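Local coordinates for protein succinate dehydrogenase subunit B (Mycolicibacterium smegmatis MC2 51, PDB 6LUM) that probably carries electrons through three iron-sulfur clusters from the flavoprotein subunit toward the membrane subunits of succinate dehydrogenase, which oxidises succinate to fumarate, at residues 81-95 against 173-185. Numbering follows the deposited sequence.
Sequences VCGSDAMRINGVNRL and KCILCACCTTSCP. With SF4 (iron/sulfur cluster), chain B; FES (Fe2/s2 (inorganic) cluster), chain C; F3S (Fe3-s4 cluster), chain D.
Gly83 packs against Ile175 and Cys177 where the two backbones come nearest. Its CA lies 3.9 Å from Ile175 CD1, and its O meets Cys177 CB at 3.4 Å. Having no side chain, Gly83 lets the two backbones lie close. Next to this, Cys179 SG, which binds no cluster, touches both Ala86 CB, at 3.6 Å, and Leu95 CD1. The sulfur lies anti to the carbonyl carbon of Cys179 (chi1 -83°), which turns it to the apolar pair.

Asn93 supplies the polar link. Its ND2 donates to Cys179 O at 3.0 Å, bent to 137° and from above the carbonyl plane. A weak bond joins the same ND2 to Thr182 OG1, which itself donates to Ala178 O. A leucine in place of Asn93 would probably leave Cys179 O without this donor in a buried setting. The packing is looser at partly exposed Val81, whose CB stays 4.4 Å from Ile175 CD1.

Asp85 binds iron of the 2Fe-2S cluster, Cys174, Cys177 and Cys180 bind the 4Fe-4S cluster, and Cys184 binds the 3Fe-4S cluster. The contact thus joins the plant-type ferredoxin (beta-grasp) 2Fe-2S domain to the dicluster domain, in the two-domain, three-cluster build of the succinate dehydrogenase iron-sulfur subunit.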
# COMPACT_ATOMS: atom_id res chain seq x y z
N VAL J 81 -34.10 -7.39 16.02
CA VAL J 81 -33.51 -8.44 15.20
C VAL J 81 -32.01 -8.24 15.03
O VAL J 81 -31.53 -7.13 14.81
CB VAL J 81 -34.22 -8.52 13.84
CG1 VAL J 81 -35.49 -9.34 13.99
CG2 VAL J 81 -34.55 -7.15 13.38
N CYS J 82 -31.29 -9.36 15.13
CA CYS J 82 -29.84 -9.43 15.14
C CYS J 82 -29.36 -10.39 14.06
O CYS J 82 -28.23 -10.28 13.59
CB CYS J 82 -29.35 -9.91 16.50
SG CYS J 82 -30.10 -11.43 17.05
N GLY J 83 -30.20 -11.34 13.69
CA GLY J 83 -29.96 -12.16 12.53
C GLY J 83 -29.20 -13.42 12.80
O GLY J 83 -28.38 -13.83 11.98
N SER J 84 -29.46 -14.08 13.92
CA SER J 84 -28.62 -15.21 14.29
C SER J 84 -29.22 -16.54 13.89
O SER J 84 -28.49 -17.52 13.75
CB SER J 84 -28.33 -15.17 15.78
OG SER J 84 -29.51 -15.27 16.53
N ASP J 85 -30.52 -16.60 13.65
CA ASP J 85 -31.16 -17.89 13.40
C ASP J 85 -31.66 -18.05 11.98
O ASP J 85 -32.79 -18.48 11.77
CB ASP J 85 -32.31 -18.09 14.35
CG ASP J 85 -33.17 -16.93 14.41
OD1 ASP J 85 -32.80 -15.93 13.78
OD2 ASP J 85 -34.22 -16.98 15.06
N ALA J 86 -30.85 -17.69 11.00
CA ALA J 86 -31.19 -18.01 9.62
C ALA J 86 -31.24 -19.51 9.44
O ALA J 86 -30.30 -20.22 9.81
CB ALA J 86 -30.16 -17.40 8.68
N MET J 87 -32.33 -20.00 8.87
CA MET J 87 -32.51 -21.42 8.60
C MET J 87 -33.19 -21.56 7.26
O MET J 87 -33.70 -20.60 6.69
CB MET J 87 -33.36 -22.10 9.67
CG MET J 87 -32.62 -22.43 10.93
SD MET J 87 -33.71 -22.49 12.34
CE MET J 87 -32.52 -22.30 13.65
N ARG J 88 -33.20 -22.79 6.75
CA ARG J 88 -33.99 -23.18 5.60
C ARG J 88 -35.23 -23.88 6.10
O ARG J 88 -35.15 -25.00 6.61
CB ARG J 88 -33.20 -24.11 4.69
CG ARG J 88 -32.63 -23.48 3.48
CD ARG J 88 -32.17 -24.54 2.55
NE ARG J 88 -31.12 -25.34 3.15
CZ ARG J 88 -30.66 -26.46 2.62
NH1 ARG J 88 -31.17 -26.91 1.49
NH2 ARG J 88 -29.69 -27.14 3.22
N ILE J 89 -36.37 -23.23 5.96
CA ILE J 89 -37.64 -23.72 6.46
C ILE J 89 -38.56 -23.88 5.28
O ILE J 89 -39.05 -22.88 4.73
CB ILE J 89 -38.25 -22.78 7.50
CG1 ILE J 89 -37.28 -22.61 8.66
CG2 ILE J 89 -39.57 -23.31 7.97
CD1 ILE J 89 -37.31 -21.26 9.27
N ASN J 90 -38.81 -25.13 4.88
CA ASN J 90 -39.67 -25.44 3.73
C ASN J 90 -39.07 -24.91 2.44
O ASN J 90 -39.76 -24.32 1.60
CB ASN J 90 -41.08 -24.91 3.94
CG ASN J 90 -41.91 -25.79 4.81
OD1 ASN J 90 -42.77 -25.33 5.55
ND2 ASN J 90 -41.68 -27.09 4.73
N GLY J 91 -37.78 -25.11 2.27
CA GLY J 91 -37.08 -24.64 1.09
C GLY J 91 -36.40 -23.30 1.17
O GLY J 91 -35.23 -23.19 0.84
N VAL J 92 -37.11 -22.28 1.62
CA VAL J 92 -36.61 -20.91 1.63
C VAL J 92 -35.90 -20.59 2.94
O VAL J 92 -36.20 -21.17 3.97
CB VAL J 92 -37.77 -19.93 1.39
CG1 VAL J 92 -38.32 -20.11 0.03
CG2 VAL J 92 -38.85 -20.19 2.39
N ASN J 93 -34.98 -19.63 2.89
CA ASN J 93 -34.33 -19.09 4.07
C ASN J 93 -35.27 -18.17 4.83
O ASN J 93 -35.97 -17.37 4.21
CB ASN J 93 -33.08 -18.31 3.67
CG ASN J 93 -31.97 -19.19 3.24
OD1 ASN J 93 -32.15 -20.37 3.03
ND2 ASN J 93 -30.81 -18.62 3.08
N ARG J 94 -35.30 -18.26 6.16
CA ARG J 94 -36.38 -17.54 6.84
C ARG J 94 -36.07 -16.74 8.10
O ARG J 94 -36.85 -15.83 8.38
CB ARG J 94 -37.52 -18.50 7.18
CG ARG J 94 -38.37 -18.96 6.04
CD ARG J 94 -39.17 -17.86 5.36
NE ARG J 94 -38.54 -17.43 4.12
CZ ARG J 94 -38.98 -16.44 3.35
NH1 ARG J 94 -40.07 -15.78 3.69
NH2 ARG J 94 -38.35 -16.13 2.23
N LEU J 95 -35.01 -16.98 8.87
CA LEU J 95 -34.99 -16.42 10.24
C LEU J 95 -36.11 -16.95 11.11
O LEU J 95 -37.12 -16.27 11.30
CB LEU J 95 -35.03 -14.89 10.27
CG LEU J 95 -33.83 -14.07 10.70
CD1 LEU J 95 -32.62 -14.32 9.89
CD2 LEU J 95 -34.24 -12.66 10.56
N LYS J 173 -29.41 -1.15 6.61
CA LYS J 173 -30.31 -1.99 7.38
C LYS J 173 -29.83 -3.43 7.50
O LYS J 173 -30.54 -4.25 8.06
CB LYS J 173 -31.69 -1.99 6.74
CG LYS J 173 -32.24 -0.64 6.44
CD LYS J 173 -33.44 -0.79 5.56
CE LYS J 173 -34.46 -1.66 6.24
NZ LYS J 173 -35.70 -1.79 5.43
N CYS J 174 -28.66 -3.75 6.98
CA CYS J 174 -28.22 -5.14 6.91
C CYS J 174 -27.81 -5.63 8.29
O CYS J 174 -26.89 -5.08 8.90
CB CYS J 174 -27.06 -5.25 5.92
SG CYS J 174 -26.11 -6.75 5.95
N ILE J 175 -28.49 -6.66 8.79
CA ILE J 175 -28.14 -7.27 10.07
C ILE J 175 -27.15 -8.40 9.92
O ILE J 175 -26.80 -9.03 10.92
CB ILE J 175 -29.38 -7.78 10.81
CG1 ILE J 175 -30.13 -8.81 9.98
CG2 ILE J 175 -30.28 -6.66 11.14
CD1 ILE J 175 -31.45 -9.21 10.55
N LEU J 176 -26.69 -8.69 8.71
CA LEU J 176 -25.67 -9.70 8.45
C LEU J 176 -26.12 -11.08 8.91
O LEU J 176 -25.46 -11.73 9.71
CB LEU J 176 -24.35 -9.31 9.09
CG LEU J 176 -23.58 -8.14 8.49
CD1 LEU J 176 -22.58 -7.65 9.49
CD2 LEU J 176 -22.90 -8.60 7.24
N CYS J 177 -27.23 -11.54 8.36
CA CYS J 177 -27.77 -12.84 8.72
C CYS J 177 -27.42 -13.93 7.73
O CYS J 177 -27.50 -15.11 8.09
CB CYS J 177 -29.29 -12.77 8.88
SG CYS J 177 -30.20 -12.35 7.44
N ALA J 178 -27.03 -13.58 6.50
CA ALA J 178 -26.66 -14.49 5.43
C ALA J 178 -27.84 -15.21 4.81
O ALA J 178 -27.66 -16.19 4.12
CB ALA J 178 -25.62 -15.52 5.88
N CYS J 179 -29.06 -14.74 5.03
CA CYS J 179 -30.21 -15.32 4.35
C CYS J 179 -30.17 -15.09 2.86
O CYS J 179 -30.90 -15.74 2.12
CB CYS J 179 -31.51 -14.74 4.91
SG CYS J 179 -32.13 -15.50 6.39
N CYS J 180 -29.34 -14.16 2.39
CA CYS J 180 -29.24 -13.79 0.99
C CYS J 180 -28.10 -14.53 0.31
O CYS J 180 -28.30 -15.17 -0.73
CB CYS J 180 -29.03 -12.29 0.87
SG CYS J 180 -27.41 -11.75 1.34
N THR J 181 -26.90 -14.47 0.89
CA THR J 181 -25.75 -15.13 0.30
C THR J 181 -25.94 -16.62 0.19
O THR J 181 -25.44 -17.25 -0.74
CB THR J 181 -24.51 -14.83 1.11
OG1 THR J 181 -24.50 -13.44 1.46
CG2 THR J 181 -23.30 -15.09 0.33
N THR J 182 -26.67 -17.22 1.11
CA THR J 182 -26.91 -18.64 1.09
C THR J 182 -28.18 -19.00 0.36
O THR J 182 -28.73 -20.08 0.58
CB THR J 182 -26.93 -19.20 2.51
OG1 THR J 182 -27.96 -18.55 3.24
CG2 THR J 182 -25.62 -18.95 3.18
N SER J 183 -28.68 -18.11 -0.49
CA SER J 183 -29.70 -18.45 -1.46
C SER J 183 -29.25 -18.12 -2.87
O SER J 183 -30.05 -18.23 -3.80
CB SER J 183 -31.00 -17.73 -1.15
OG SER J 183 -30.82 -16.35 -1.26
N CYS J 184 -27.99 -17.74 -3.06
CA CYS J 184 -27.47 -17.36 -4.36
C CYS J 184 -26.95 -18.60 -5.07
O CYS J 184 -25.99 -19.21 -4.59
CB CYS J 184 -26.36 -16.34 -4.20
SG CYS J 184 -25.88 -15.49 -5.69
N PRO J 185 -27.55 -19.01 -6.19
CA PRO J 185 -26.97 -20.12 -6.94
C PRO J 185 -25.55 -19.88 -7.37
O PRO J 185 -24.75 -20.82 -7.42
CB PRO J 185 -27.93 -20.26 -8.12
CG PRO J 185 -28.80 -19.10 -8.06
CD PRO J 185 -28.88 -18.68 -6.68
FE1 SF4 B . -28.46 -10.43 3.04
FE2 SF4 B . -29.57 -10.69 5.82
FE3 SF4 B . -30.76 -8.66 3.91
FE4 SF4 B . -28.02 -8.23 5.09
S1 SF4 B . -29.96 -8.59 5.89
S2 SF4 B . -28.82 -8.32 3.11
S3 SF4 B . -27.64 -10.33 5.01
S4 SF4 B . -30.40 -10.77 3.86
FE1 FES C . -32.27 -13.06 16.70
FE2 FES C . -34.33 -14.46 15.00
S1 FES C . -33.76 -14.61 17.11
S2 FES C . -33.04 -12.73 14.68
FE1 F3S D . -27.57 -14.44 -6.53
FE3 F3S D . -27.75 -12.09 -8.44
FE4 F3S D . -29.41 -12.13 -5.92
S1 F3S D . -26.89 -14.11 -8.59
S2 F3S D . -29.34 -14.22 -5.27
S3 F3S D . -27.28 -12.29 -6.32
S4 F3S D . -29.55 -10.99 -7.80